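Local coordinates for protein putative 2,5-diketo-D-gluconic acid reductase B (Sinorhizobium meliloti, PDB 3UP8) that probably catalyses the NADPH-dependent reduction of small carbonyl compounds such as methylglyoxal, as an aldo/keto reductase built on a TIM barrel, at residues Met165-Ala169 and Thr195-Met201; Asp217-Ile223 and Ala275-Leu279; Pro86-Val90 and Thr119-Asp123. All blocks are in the same frame, centred on the assembly; numbering follows the deposited sequence.

The contacts show three chemically distinct joints around an eight-stranded parallel barrel. Interaction 1 packs segments of helices 162-171 and 190-199 that run nearly parallel, with apolar side chains in the middle and a salt bridge at one edge. Interaction 2 is apolar and joins helix 218-227 to segment 275-279; its centre lies about 30 Å from that of interaction 1. Interaction 3 is polar, binding two segments that lead into adjacent strands, its centre about 38 Å from that of interaction 2. Interactions 1 and 2 lie away from the predicted catalytic residues. In interaction 3, the Val122 side chain is about 9 Å from that of Lys95, predicted to lower the pKa of Tyr70, the predicted proton donor.

Interaction 1 of 3, residues Met165-Ala169 and Thr195-Met201; sequences MEEAA and TARRLGM
The chain of Met165 bends at its last torsion (chi3 67°), swinging CE across to the backbone of Ala196, where it lies 3.4 Å from Ala196 N. Met201 meets it from the other segment: its CG is wedged between backbone N and carbonyl carbon (chi1 68°), and its SE stands 3.7 Å from Met165 CE. Both residues are present as selenomethionine. Beside them Leu199 divides its methyls, CD1 lying 4.1 Å from Met165 CB and CD2 reaching 4.2 Å to Ala169 CB. This is side-by-side helix packing on the outside of a TIM barrel: the short axes run nearly parallel, at 19°, and approach to 10.8 Å. Met165 also touches Ile157 and Asn179 of strands 152-158 and 176-182, so the apolar cluster faces the barrel wall. Nearer solvent, Glu166 and Arg198 cross at about a right angle in a salt bridge, OE2 to NH2 at 3.1 Å, with OE2 near the guanidinium plane at its edge. A Schellman motif closes the second helix, with Gly200 in positive phi and Met201 N bonded to Ala196 O at 3.0 Å, and the chain turns there to carry Met201 back against Met165.

Interaction 2 of 3, residues Asp217-Ile223 and Ala275-Leu279; sequences DPLLTEI and AVREL
Ala275 meets Leu219 first, and it does so mainly through its backbone: Leu219 CD2 rests 3.6 Å from Ala275 O, while the Ala275 CB methyl lies a little farther from the same carbon, at 4.2 Å. Leu219 gets there because its CG is anti to the backbone N (chi1 174°), which sends the branch out toward the other helix. Val276, next in line, contributes one branch. Its CG2 is touched by two residues a turn apart on helix 218-227, Leu220 through CD2 at 3.7 Å and Ile223 through CD1 at 4.0 Å. The Leu220 side chain crosses that of Val276 at about a right angle, whereas Ile223 comes in obliquely.

Leu279 completes the interface and straddles the start of the partner helix. Its CD1 lies 3.8 Å from Leu220 CD2, and its CD2 packs 4.0 Å from Leu219 CD2, so the leucine fork is set against two successive leucines. The same fork leans on the carboxylate of Asp217. That carboxylate is already engaged: Asp217 is the N-cap of helix 218-227, its OD1 accepting from Leu220 N at 3.1 Å with an angle of 159° at the hydrogen, and its OD2 is bonded to the hydroxyl of Tyr186. No hydrogen bond crosses between the two segments; the joint is van der Waals contact around a capped helix start.

Helix 231-240 touches both segments, with Ala231 against Leu220, Val234 against Ile223 and Trp238 against Val276. The loop after strand 176-182 adds Pro185 against Val276 and Leu279, and Tyr186 against Leu220; Leu268 meets Ile223.

Interaction 3 of 3, residues Pro86-Val90 and Thr119-Asp123; sequences PRADV and TDHVD
Arg87 and Asp123 form a salt bridge at the N-terminal end of the parallel barrel, where the loop before strand 91-96 meets the chain entering strand 122-127. The guanidinium grips the acid end-on: NH1 and NH2 each donate to the same oxygen, Asp123 OD2, at 2.8 Å. The bond from NH1 uses the syn lone pair of that oxygen, while NH2 meets it from above the carboxylate plane, the two flat groups being turned 65° against each other.

The other N-H groups used here point along the guanidinium edge. Arg87 NE bonds Thr119 OG1 at 3.0 Å, and the second N-H of Arg87 NH2 reaches His121 O at 2.9 Å in a nearly straight bond (173°), although it stands above the plane of that carbonyl. All three acceptors lie close to the guanidinium plane, which fixes the rotation of the group. One face is then taken by the His121 ring, stacked nearly flat (planes at 15°) with centres 4.2 Å apart. The ring is itself steadied by a neighbour, His121 ND1 donating to Asp120 OD1 at 2.8 Å. With CG anti to the backbone N, a bend at chi2 brings the arginine's end to 119-123. A leucine in place of this arginine would probably leave Asp123 without its charged mate, Thr119 OG1 and His121 O without these donors, and the imidazole without its stacking partner.

Asp123 OD2 also accepts from Leu92 N, tying the acid to strand 91-96, against which Arg87 and Thr119 pack through Leu92. On the other flank Val122 makes backbone bonds to Lys151 and Arg153 at strand 152-158, while its side chain lies against Leu114 and Leu117 of helix 103-117.

Interaction 1 of 3, residues Met165-Ala169 and Thr195-Met201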
# COMPACT_ATOMS: atom_id res chain seq x y z
N MSE A 165 0.70 -5.27 15.50
CA MSE A 165 1.95 -4.90 14.87
C MSE A 165 3.09 -5.37 15.77
O MSE A 165 4.04 -6.01 15.30
CB MSE A 165 2.04 -3.39 14.66
CG MSE A 165 1.07 -2.86 13.58
SE MSE A 165 0.92 -0.90 13.67
CE MSE A 165 2.70 -0.47 13.12
N GLU A 166 2.97 -5.08 17.07
CA GLU A 166 4.00 -5.46 18.04
C GLU A 166 4.10 -6.98 18.08
O GLU A 166 5.20 -7.52 18.09
CB GLU A 166 3.70 -4.87 19.42
CG GLU A 166 3.98 -3.35 19.49
CD GLU A 166 3.23 -2.62 20.61
OE1 GLU A 166 2.74 -3.27 21.58
OE2 GLU A 166 3.13 -1.36 20.52
N GLU A 167 2.94 -7.66 18.08
CA GLU A 167 2.91 -9.12 18.10
C GLU A 167 3.56 -9.70 16.83
O GLU A 167 4.38 -10.60 16.93
CB GLU A 167 1.48 -9.67 18.28
CG GLU A 167 1.39 -11.20 18.16
CD GLU A 167 -0.02 -11.77 18.32
OE1 GLU A 167 -0.99 -11.18 17.78
OE2 GLU A 167 -0.15 -12.82 18.96
N ALA A 168 3.19 -9.18 15.67
CA ALA A 168 3.81 -9.65 14.41
C ALA A 168 5.33 -9.49 14.39
O ALA A 168 6.05 -10.43 14.04
CB ALA A 168 3.15 -8.98 13.19
N ALA A 169 5.83 -8.32 14.78
CA ALA A 169 7.27 -8.07 14.85
C ALA A 169 7.97 -9.04 15.82
O ALA A 169 9.05 -9.55 15.53
CB ALA A 169 7.54 -6.60 15.26
N THR A 195 3.95 3.61 16.34
CA THR A 195 4.35 2.21 16.52
C THR A 195 5.19 1.74 15.33
O THR A 195 6.22 1.11 15.51
CB THR A 195 3.13 1.29 16.74
OG1 THR A 195 2.47 1.67 17.94
CG2 THR A 195 3.53 -0.17 16.84
N ALA A 196 4.76 2.07 14.11
CA ALA A 196 5.54 1.72 12.92
C ALA A 196 6.98 2.18 13.04
O ALA A 196 7.91 1.40 12.86
CB ALA A 196 4.89 2.28 11.66
N ARG A 197 7.17 3.46 13.35
CA ARG A 197 8.50 4.05 13.47
C ARG A 197 9.36 3.42 14.57
O ARG A 197 10.56 3.20 14.38
CB ARG A 197 8.38 5.57 13.63
CG ARG A 197 7.99 6.27 12.33
CD ARG A 197 7.54 7.70 12.57
NE ARG A 197 7.12 8.36 11.33
CZ ARG A 197 6.21 9.33 11.28
NH1 ARG A 197 5.62 9.73 12.40
NH2 ARG A 197 5.87 9.88 10.12
N ARG A 198 8.76 3.11 15.71
CA ARG A 198 9.47 2.37 16.77
C ARG A 198 9.91 0.98 16.30
O ARG A 198 11.03 0.54 16.60
CB ARG A 198 8.61 2.27 18.03
CG ARG A 198 9.34 1.65 19.22
CD ARG A 198 8.49 1.58 20.49
NE ARG A 198 7.30 0.73 20.34
CZ ARG A 198 7.30 -0.60 20.39
NH1 ARG A 198 8.44 -1.28 20.58
NH2 ARG A 198 6.17 -1.26 20.24
N LEU A 199 9.05 0.30 15.55
CA LEU A 199 9.35 -1.06 15.10
C LEU A 199 10.16 -1.09 13.80
O LEU A 199 10.63 -2.15 13.37
CB LEU A 199 8.06 -1.89 14.98
CG LEU A 199 7.25 -2.09 16.26
CD1 LEU A 199 5.88 -2.67 15.96
CD2 LEU A 199 7.99 -2.98 17.28
N GLY A 200 10.33 0.07 13.18
CA GLY A 200 11.13 0.16 11.95
C GLY A 200 10.37 -0.19 10.69
O GLY A 200 10.97 -0.32 9.62
N MSE A 201 9.06 -0.38 10.79
CA MSE A 201 8.28 -0.64 9.59
C MSE A 201 7.73 0.66 9.01
O MSE A 201 7.68 1.67 9.69
CB MSE A 201 7.19 -1.67 9.84
CG MSE A 201 6.07 -1.23 10.74
SE MSE A 201 4.88 -2.75 11.16
CE MSE A 201 6.02 -3.73 12.35

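Interaction 2 of 3, residues Asp217-Ile223 and Ala275-Leu279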
# COMPACT_ATOMS: atom_id res chain seq x y z
N ASP A 217 -13.12 18.59 -1.08
CA ASP A 217 -12.74 19.33 0.11
C ASP A 217 -12.27 20.74 -0.25
O ASP A 217 -11.37 20.90 -1.08
CB ASP A 217 -11.67 18.58 0.90
CG ASP A 217 -11.48 19.14 2.30
OD1 ASP A 217 -10.91 20.24 2.42
OD2 ASP A 217 -11.88 18.48 3.28
N PRO A 218 -12.88 21.76 0.38
CA PRO A 218 -12.54 23.16 0.10
C PRO A 218 -11.14 23.55 0.58
O PRO A 218 -10.43 24.28 -0.12
CB PRO A 218 -13.61 23.96 0.86
CG PRO A 218 -14.08 23.02 1.94
CD PRO A 218 -13.99 21.65 1.35
N LEU A 219 -10.74 23.07 1.76
CA LEU A 219 -9.39 23.34 2.25
C LEU A 219 -8.33 22.76 1.31
O LEU A 219 -7.34 23.43 0.98
CB LEU A 219 -9.19 22.86 3.69
CG LEU A 219 -7.76 22.97 4.26
CD1 LEU A 219 -7.34 24.42 4.53
CD2 LEU A 219 -7.61 22.14 5.53
N LEU A 220 -8.55 21.53 0.86
CA LEU A 220 -7.61 20.85 -0.05
C LEU A 220 -7.56 21.48 -1.43
O LEU A 220 -6.51 21.52 -2.07
CB LEU A 220 -7.90 19.35 -0.14
CG LEU A 220 -7.91 18.56 1.17
CD1 LEU A 220 -8.15 17.07 0.91
CD2 LEU A 220 -6.64 18.78 1.98
N THR A 221 -8.70 21.98 -1.90
CA THR A 221 -8.75 22.72 -3.16
C THR A 221 -8.00 24.05 -3.02
O THR A 221 -7.35 24.50 -3.96
CB THR A 221 -10.20 22.95 -3.63
OG1 THR A 221 -10.87 21.69 -3.75
CG2 THR A 221 -10.23 23.65 -4.98
N GLU A 222 -8.09 24.66 -1.83
CA GLU A 222 -7.42 25.92 -1.56
C GLU A 222 -5.91 25.75 -1.56
O GLU A 222 -5.17 26.52 -2.19
CB GLU A 222 -7.87 26.52 -0.22
CG GLU A 222 -7.37 27.96 -0.02
CD GLU A 222 -7.41 28.45 1.42
OE1 GLU A 222 -8.26 27.97 2.22
OE2 GLU A 222 -6.59 29.33 1.75
N ILE A 223 -5.44 24.72 -0.86
CA ILE A 223 -4.01 24.45 -0.80
C ILE A 223 -3.49 24.08 -2.18
O ILE A 223 -2.44 24.57 -2.60
CB ILE A 223 -3.67 23.41 0.27
CG1 ILE A 223 -4.03 23.96 1.65
CG2 ILE A 223 -2.19 23.04 0.21
CD1 ILE A 223 -3.97 22.95 2.79
N ALA A 275 -2.60 21.81 8.88
CA ALA A 275 -4.00 22.08 8.51
C ALA A 275 -4.69 20.86 7.92
O ALA A 275 -5.86 20.58 8.24
CB ALA A 275 -4.07 23.23 7.52
N VAL A 276 -3.99 20.13 7.06
CA VAL A 276 -4.54 18.89 6.50
C VAL A 276 -4.75 17.87 7.62
O VAL A 276 -5.75 17.15 7.63
CB VAL A 276 -3.69 18.32 5.35
CG1 VAL A 276 -4.22 16.97 4.91
CG2 VAL A 276 -3.72 19.26 4.18
N ARG A 277 -3.82 17.84 8.57
CA ARG A 277 -3.91 16.96 9.74
C ARG A 277 -5.18 17.22 10.58
O ARG A 277 -5.74 16.28 11.18
CB ARG A 277 -2.64 17.10 10.59
CG ARG A 277 -2.45 16.02 11.66
CD ARG A 277 -1.47 16.48 12.75
NE ARG A 277 -1.84 15.97 14.08
CZ ARG A 277 -2.77 16.50 14.88
NH1 ARG A 277 -3.47 17.57 14.51
NH2 ARG A 277 -3.02 15.95 16.07
N GLU A 278 -5.63 18.48 10.62
CA GLU A 278 -6.84 18.88 11.35
C GLU A 278 -8.15 18.32 10.79
O GLU A 278 -9.19 18.40 11.45
CB GLU A 278 -6.97 20.41 11.41
CG GLU A 278 -5.87 21.15 12.15
CD GLU A 278 -5.73 20.74 13.62
OE1 GLU A 278 -6.69 20.18 14.20
OE2 GLU A 278 -4.64 21.01 14.19
N LEU A 279 -8.11 17.78 9.58
CA LEU A 279 -9.29 17.22 8.93
C LEU A 279 -9.76 15.88 9.51
O LEU A 279 -10.83 15.41 9.14
CB LEU A 279 -9.08 17.11 7.41
CG LEU A 279 -8.91 18.42 6.64
CD1 LEU A 279 -8.59 18.13 5.17
CD2 LEU A 279 -10.15 19.30 6.78

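Interaction 3 of 3, residues Pro86-Val90 and Thr119-Asp123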
# COMPACT_ATOMS: atom_id res chain seq x y z
N PRO A 86 12.23 -4.82 -16.95
CA PRO A 86 12.80 -6.01 -16.32
C PRO A 86 12.08 -6.27 -14.99
O PRO A 86 11.63 -5.32 -14.34
CB PRO A 86 14.27 -5.64 -16.10
CG PRO A 86 14.54 -4.53 -17.09
CD PRO A 86 13.25 -3.78 -17.21
N ARG A 87 11.95 -7.54 -14.62
CA ARG A 87 11.27 -7.93 -13.40
C ARG A 87 11.91 -7.29 -12.19
O ARG A 87 11.21 -6.81 -11.29
CB ARG A 87 11.24 -9.45 -13.24
CG ARG A 87 10.80 -9.94 -11.84
CD ARG A 87 9.32 -9.72 -11.60
NE ARG A 87 8.90 -10.09 -10.25
CZ ARG A 87 8.94 -9.28 -9.19
NH1 ARG A 87 9.40 -8.03 -9.28
NH2 ARG A 87 8.52 -9.72 -8.01
N ALA A 88 13.24 -7.26 -12.18
CA ALA A 88 14.02 -6.71 -11.07
C ALA A 88 13.77 -5.22 -10.82
O ALA A 88 14.09 -4.70 -9.75
CB ALA A 88 15.52 -6.99 -11.28
N ASP A 89 13.18 -4.54 -11.80
CA ASP A 89 12.90 -3.10 -11.69
C ASP A 89 11.51 -2.80 -11.14
O ASP A 89 11.20 -1.64 -10.86
CB ASP A 89 13.04 -2.41 -13.06
CG ASP A 89 14.48 -2.40 -13.57
OD1 ASP A 89 15.42 -2.68 -12.80
OD2 ASP A 89 14.64 -2.10 -14.77
N VAL A 90 10.66 -3.82 -11.01
CA VAL A 90 9.32 -3.62 -10.49
C VAL A 90 9.24 -4.15 -9.06
O VAL A 90 9.80 -5.20 -8.76
CB VAL A 90 8.22 -4.28 -11.37
CG1 VAL A 90 6.83 -4.08 -10.77
CG2 VAL A 90 8.24 -3.69 -12.79
N THR A 119 5.59 -14.91 -12.36
CA THR A 119 6.92 -14.65 -11.81
C THR A 119 7.18 -15.67 -10.70
O THR A 119 6.23 -16.23 -10.15
CB THR A 119 7.06 -13.18 -11.29
OG1 THR A 119 8.35 -13.00 -10.68
CG2 THR A 119 5.95 -12.82 -10.28
N ASP A 120 8.44 -15.94 -10.39
CA ASP A 120 8.76 -16.93 -9.35
C ASP A 120 8.78 -16.35 -7.92
O ASP A 120 8.96 -17.08 -6.96
CB ASP A 120 10.06 -17.67 -9.66
CG ASP A 120 11.31 -16.81 -9.45
OD1 ASP A 120 11.30 -15.58 -9.70
OD2 ASP A 120 12.33 -17.39 -9.03
N HIS A 121 8.61 -15.04 -7.80
CA HIS A 121 8.61 -14.38 -6.48
C HIS A 121 7.83 -13.08 -6.55
O HIS A 121 7.70 -12.46 -7.62
CB HIS A 121 10.05 -14.07 -6.00
CG HIS A 121 10.75 -13.02 -6.80
ND1 HIS A 121 11.31 -13.28 -8.04
CD2 HIS A 121 10.98 -11.71 -6.55
CE1 HIS A 121 11.85 -12.17 -8.51
NE2 HIS A 121 11.66 -11.20 -7.63
N VAL A 122 7.31 -12.68 -5.40
CA VAL A 122 6.84 -11.32 -5.22
C VAL A 122 7.86 -10.58 -4.36
O VAL A 122 8.61 -11.18 -3.60
CB VAL A 122 5.45 -11.24 -4.58
CG1 VAL A 122 4.39 -11.80 -5.54
CG2 VAL A 122 5.39 -11.96 -3.22
N ASP A 123 7.88 -9.26 -4.49
CA ASP A 123 8.74 -8.47 -3.64
C ASP A 123 8.19 -8.42 -2.22
O ASP A 123 8.98 -8.43 -1.28
CB ASP A 123 8.93 -7.08 -4.22
CG ASP A 123 9.62 -7.13 -5.58
OD1 ASP A 123 10.86 -7.04 -5.61
OD2 ASP A 123 8.94 -7.31 -6.61